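Local coordinates for protein putative ABC transporter subunit, substrate-binding component (Rhodopseudomonas palustris, PDB 4EVS) that probably serves as the substrate-binding component of an ABC transporter, binding 4-hydroxybenzoate and perhaps related lignin-derived aromatic compounds for uptake, at residues 268-271 with 272-275; 346-350 with 351-355. All coordinates share one frame; numbering follows the deposited sequence.

How the contacts relate
Both contacts are local ones, each made by one unbroken piece of chain, and they come in series: contact 1 (268-271 with 272-275) ends helix 262-273, and contact 2 (346-350 with 351-355) turns the hairpin of strands 335-348 and 351-363. Their centres lie 21 Å apart and their nearest atoms about 8 Å, without touching. In this two-lobed periplasmic binding protein, helix 262-273 leans on helix 19-36, an element of the lobe built round the six-stranded sheet, whereas the hairpin belongs to the larger mixed sheet of the other lobe. One contact thus ends a helix and the other turns a hairpin, in different lobes, with 4-hydroxybenzoate bound between the lobes.

Contact 1 (268-271 with 272-275); sequences LALL and QKGG
A Schellman motif ends helix 262-273, and the last helical turn before it is tied by amide-to-carbonyl bonds from Q272, K273 and G274 back to L268, A269 and L270. Q272 N donates a hydrogen bond to L268 O at 3.1 Å. The next one, from K273 N to A269 O, is shorter at 2.9 Å. G274 N completes the set with a bond of 2.8 Å to L270 O. Side chains of the final turn lie beside these same carbonyls. Q272 passes its CG beside L268 O (3.5 Å), and its extended chain then carries OE1 alongside A269, 3.9 Å from A269 CA. K273 sets its CB against two carbonyl oxygens, 3.4 Å from A269 O and slightly farther from L270 O; with CG anti to the backbone N (chi1 -175°) and the rest of the chain straight, the ammonium is carried off the helix. The Schellman signature follows at G275, where phi turns positive (108°) and the amide N bonds back to Q272 O at 2.9 Å. A CB at G275 would press on the preceding carbonyl oxygen, which accounts for glycine at this point. On the inward side, the side chains of L270 and L271 pack on helix 19-36: L270 rests on A31 and E35, and L271 on M27 and A31.

Contact 2 (346-350 with 351-355); sequences EKQDG and KLINK
Backbone hydrogen bonds between E346 and I353 and between Q348 and K351 close this antiparallel beta hairpin, whose type I' turn runs from Q348 to K351. In the first pair I353 N meets E346 O at 2.9 Å, and E346 N returns a bond to I353 O. At the turn Q348 N reaches K351 O at 2.7 Å, and K351 N is hydrogen-bonded to Q348 O at 3.0 Å. G350, with positive phi, suits the tight reversal.

Van der Waals contacts lie on both faces. I353 holds CG1 between its backbone N and carbonyl carbon (chi1 67°), and CD1 sits against the Q348 amide, 3.5 Å from OE1. On the other face K347 CG touches L352 CD2 at 3.8 Å.

The ionic contact pairs E346 with the extended K355: OE1 lies 3.4 Å from K355 CD, but 4.0 Å from NZ, a long salt bridge. Replacing E346 with alanine would remove the carboxylate, and the K355 ammonium would probably lose this distant partner and the chain its neighbour at CD. With the E344 carboxylate also near E346, the lysine charge is likely to ease repulsion between the two acids.

Contact 1 (268-271 with 272-275)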
loop_
_atom_site.group_PDB
_atom_site.type_symbol
_atom_site.label_atom_id
_atom_site.label_comp_id
_atom_site.label_asym_id
_atom_site.label_seq_id
_atom_site.Cartn_x
_atom_site.Cartn_y
_atom_site.Cartn_z
ATOM N N LEU A 268 -7.212 -2.788 -15.974
ATOM C CA LEU A 268 -8.452 -2.033 -15.819
ATOM C C LEU A 268 -9.641 -2.723 -16.485
ATOM O O LEU A 268 -10.751 -2.809 -15.901
ATOM C CB LEU A 268 -8.276 -0.553 -16.240
ATOM C CG LEU A 268 -7.226 0.253 -15.438
ATOM C CD1 LEU A 268 -7.085 1.633 -16.018
ATOM C CD2 LEU A 268 -7.607 0.295 -13.955
ATOM N N ALA A 269 -9.437 -3.242 -17.696
ATOM C CA ALA A 269 -10.494 -3.975 -18.361
ATOM C C ALA A 269 -10.905 -5.215 -17.575
ATOM O O ALA A 269 -12.103 -5.519 -17.475
ATOM C CB ALA A 269 -10.062 -4.360 -19.778
ATOM N N LEU A 270 -9.924 -5.915 -16.992
ATOM C CA LEU A 270 -10.212 -7.122 -16.205
ATOM C C LEU A 270 -10.952 -6.809 -14.907
ATOM O O LEU A 270 -11.842 -7.519 -14.464
ATOM C CB LEU A 270 -8.900 -7.892 -15.939
ATOM C CG LEU A 270 -8.296 -8.549 -17.177
ATOM C CD1 LEU A 270 -6.852 -8.905 -16.924
ATOM C CD2 LEU A 270 -9.164 -9.756 -17.597
ATOM N N LEU A 271 -10.598 -5.680 -14.295
ATOM C CA LEU A 271 -11.317 -5.198 -13.119
ATOM C C LEU A 271 -12.782 -5.005 -13.468
ATOM O O LEU A 271 -13.649 -5.378 -12.708
ATOM C CB LEU A 271 -10.701 -3.889 -12.590
ATOM C CG LEU A 271 -9.411 -4.074 -11.816
ATOM C CD1 LEU A 271 -8.720 -2.747 -11.712
ATOM C CD2 LEU A 271 -9.665 -4.650 -10.379
ATOM N N GLN A 272 -13.043 -4.385 -14.610
ATOM C CA GLN A 272 -14.414 -4.163 -15.033
ATOM C C GLN A 272 -15.116 -5.491 -15.325
ATOM O O GLN A 272 -16.294 -5.703 -14.958
ATOM C CB GLN A 272 -14.483 -3.229 -16.237
ATOM C CG GLN A 272 -14.078 -1.790 -15.939
ATOM C CD GLN A 272 -14.007 -0.927 -17.188
ATOM O OE1 GLN A 272 -13.388 -1.328 -18.178
ATOM N NE2 GLN A 272 -14.606 0.282 -17.142
ATOM N N LYS A 273 -14.406 -6.365 -16.022
ATOM C CA LYS A 273 -14.944 -7.694 -16.375
ATOM C C LYS A 273 -15.279 -8.502 -15.122
ATOM O O LYS A 273 -16.259 -9.256 -15.078
ATOM C CB LYS A 273 -13.929 -8.429 -17.272
ATOM C CG LYS A 273 -14.367 -9.740 -17.812
ATOM C CD LYS A 273 -13.442 -10.247 -18.834
ATOM C CE LYS A 273 -14.073 -11.514 -19.430
ATOM N NZ LYS A 273 -13.288 -12.214 -20.496
ATOM N N GLY A 274 -14.451 -8.358 -14.091
ATOM C CA GLY A 274 -14.707 -9.071 -12.832
ATOM C C GLY A 274 -15.802 -8.408 -12.006
ATOM O O GLY A 274 -16.161 -8.936 -10.943
ATOM N N GLY A 275 -16.331 -7.270 -12.480
ATOM C CA GLY A 275 -17.464 -6.559 -11.859
ATOM C C GLY A 275 -17.244 -5.230 -11.128
ATOM O O GLY A 275 -18.170 -4.677 -10.544
#

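Contact 2 (346-350 with 351-355)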
loop_
_atom_site.group_PDB
_atom_site.type_symbol
_atom_site.label_atom_id
_atom_site.label_comp_id
_atom_site.label_asym_id
_atom_site.label_seq_id
_atom_site.Cartn_x
_atom_site.Cartn_y
_atom_site.Cartn_z
ATOM N N GLU A 346 -4.344 16.289 -10.739
ATOM C CA GLU A 346 -4.668 17.137 -11.889
ATOM C C GLU A 346 -5.939 16.677 -12.503
ATOM O O GLU A 346 -6.358 15.548 -12.295
ATOM C CB GLU A 346 -3.544 17.069 -12.961
ATOM C CG GLU A 346 -2.179 17.423 -12.478
ATOM C CD GLU A 346 -1.151 17.620 -13.589
ATOM O OE1 GLU A 346 -1.535 17.753 -14.772
ATOM O OE2 GLU A 346 0.065 17.667 -13.251
ATOM N N LYS A 347 -6.597 17.565 -13.215
ATOM C CA LYS A 347 -7.701 17.161 -14.078
ATOM C C LYS A 347 -7.186 16.607 -15.375
ATOM O O LYS A 347 -6.240 17.139 -15.967
ATOM C CB LYS A 347 -8.529 18.359 -14.416
ATOM C CG LYS A 347 -9.356 18.741 -13.287
ATOM C CD LYS A 347 -10.764 18.285 -13.477
ATOM C CE LYS A 347 -11.694 19.422 -13.050
ATOM N NZ LYS A 347 -13.092 19.209 -13.495
ATOM N N GLN A 348 -7.808 15.542 -15.831
ATOM C CA GLN A 348 -7.526 15.011 -17.154
ATOM C C GLN A 348 -8.843 14.533 -17.737
ATOM O O GLN A 348 -9.508 13.682 -17.144
ATOM C CB GLN A 348 -6.545 13.843 -17.055
ATOM C CG GLN A 348 -6.064 13.324 -18.417
ATOM C CD GLN A 348 -5.147 12.110 -18.304
ATOM O OE1 GLN A 348 -3.905 12.244 -18.265
ATOM N NE2 GLN A 348 -5.748 10.920 -18.243
ATOM N N ASP A 349 -9.211 15.064 -18.909
ATOM C CA ASP A 349 -10.466 14.672 -19.552
ATOM C C ASP A 349 -11.626 14.925 -18.584
ATOM O O ASP A 349 -12.538 14.110 -18.461
ATOM C CB ASP A 349 -10.445 13.175 -19.960
ATOM C CG ASP A 349 -9.205 12.782 -20.802
ATOM O OD1 ASP A 349 -8.702 11.622 -20.669
ATOM O OD2 ASP A 349 -8.754 13.626 -21.617
ATOM N N GLY A 350 -11.565 16.030 -17.851
ATOM C CA GLY A 350 -12.626 16.360 -16.905
ATOM C C GLY A 350 -12.688 15.527 -15.624
ATOM O O GLY A 350 -13.606 15.706 -14.837
ATOM N N LYS A 351 -11.693 14.661 -15.385
ATOM C CA LYS A 351 -11.649 13.804 -14.197
ATOM C C LYS A 351 -10.382 14.086 -13.392
ATOM O O LYS A 351 -9.312 14.238 -13.958
ATOM C CB LYS A 351 -11.587 12.331 -14.652
ATOM C CG LYS A 351 -11.892 11.292 -13.607
ATOM C CD LYS A 351 -12.037 9.849 -14.215
ATOM C CE LYS A 351 -10.806 8.938 -13.966
ATOM N NZ LYS A 351 -9.679 9.124 -14.936
ATOM N N LEU A 352 -10.471 14.078 -12.075
ATOM C CA LEU A 352 -9.238 14.175 -11.274
ATOM C C LEU A 352 -8.498 12.861 -11.248
ATOM O O LEU A 352 -9.092 11.798 -11.062
ATOM C CB LEU A 352 -9.573 14.603 -9.847
ATOM C CG LEU A 352 -10.113 16.023 -9.679
ATOM C CD1 LEU A 352 -10.775 16.191 -8.291
ATOM C CD2 LEU A 352 -9.034 17.055 -9.906
ATOM N N ILE A 353 -7.199 12.942 -11.492
ATOM C CA ILE A 353 -6.291 11.815 -11.471
ATOM C C ILE A 353 -5.021 12.144 -10.684
ATOM O O ILE A 353 -4.773 13.305 -10.393
ATOM C CB ILE A 353 -5.875 11.376 -12.897
ATOM C CG1 ILE A 353 -5.013 12.427 -13.624
ATOM C CG2 ILE A 353 -7.113 10.964 -13.712
ATOM C CD1 ILE A 353 -4.234 11.799 -14.823
ATOM N N ASN A 354 -4.256 11.114 -10.327
ATOM C CA ASN A 354 -2.875 11.314 -9.916
ATOM C C ASN A 354 -2.011 11.144 -11.141
ATOM O O ASN A 354 -1.751 10.021 -11.577
ATOM C CB ASN A 354 -2.475 10.338 -8.822
ATOM C CG ASN A 354 -3.116 10.660 -7.471
ATOM O OD1 ASN A 354 -3.024 11.791 -6.979
ATOM N ND2 ASN A 354 -3.855 9.696 -6.920
ATOM N N LYS A 355 -1.622 12.267 -11.741
ATOM C CA LYS A 355 -0.810 12.212 -12.988
ATOM C C LYS A 355 0.643 11.901 -12.686
ATOM O O LYS A 355 1.305 12.654 -11.972
ATOM C CB LYS A 355 -0.866 13.527 -13.740
ATOM C CG LYS A 355 -0.176 13.493 -15.104
ATOM C CD LYS A 355 -0.292 14.817 -15.803
ATOM C CE LYS A 355 0.339 14.770 -17.215
ATOM N NZ LYS A 355 0.439 16.135 -17.807
#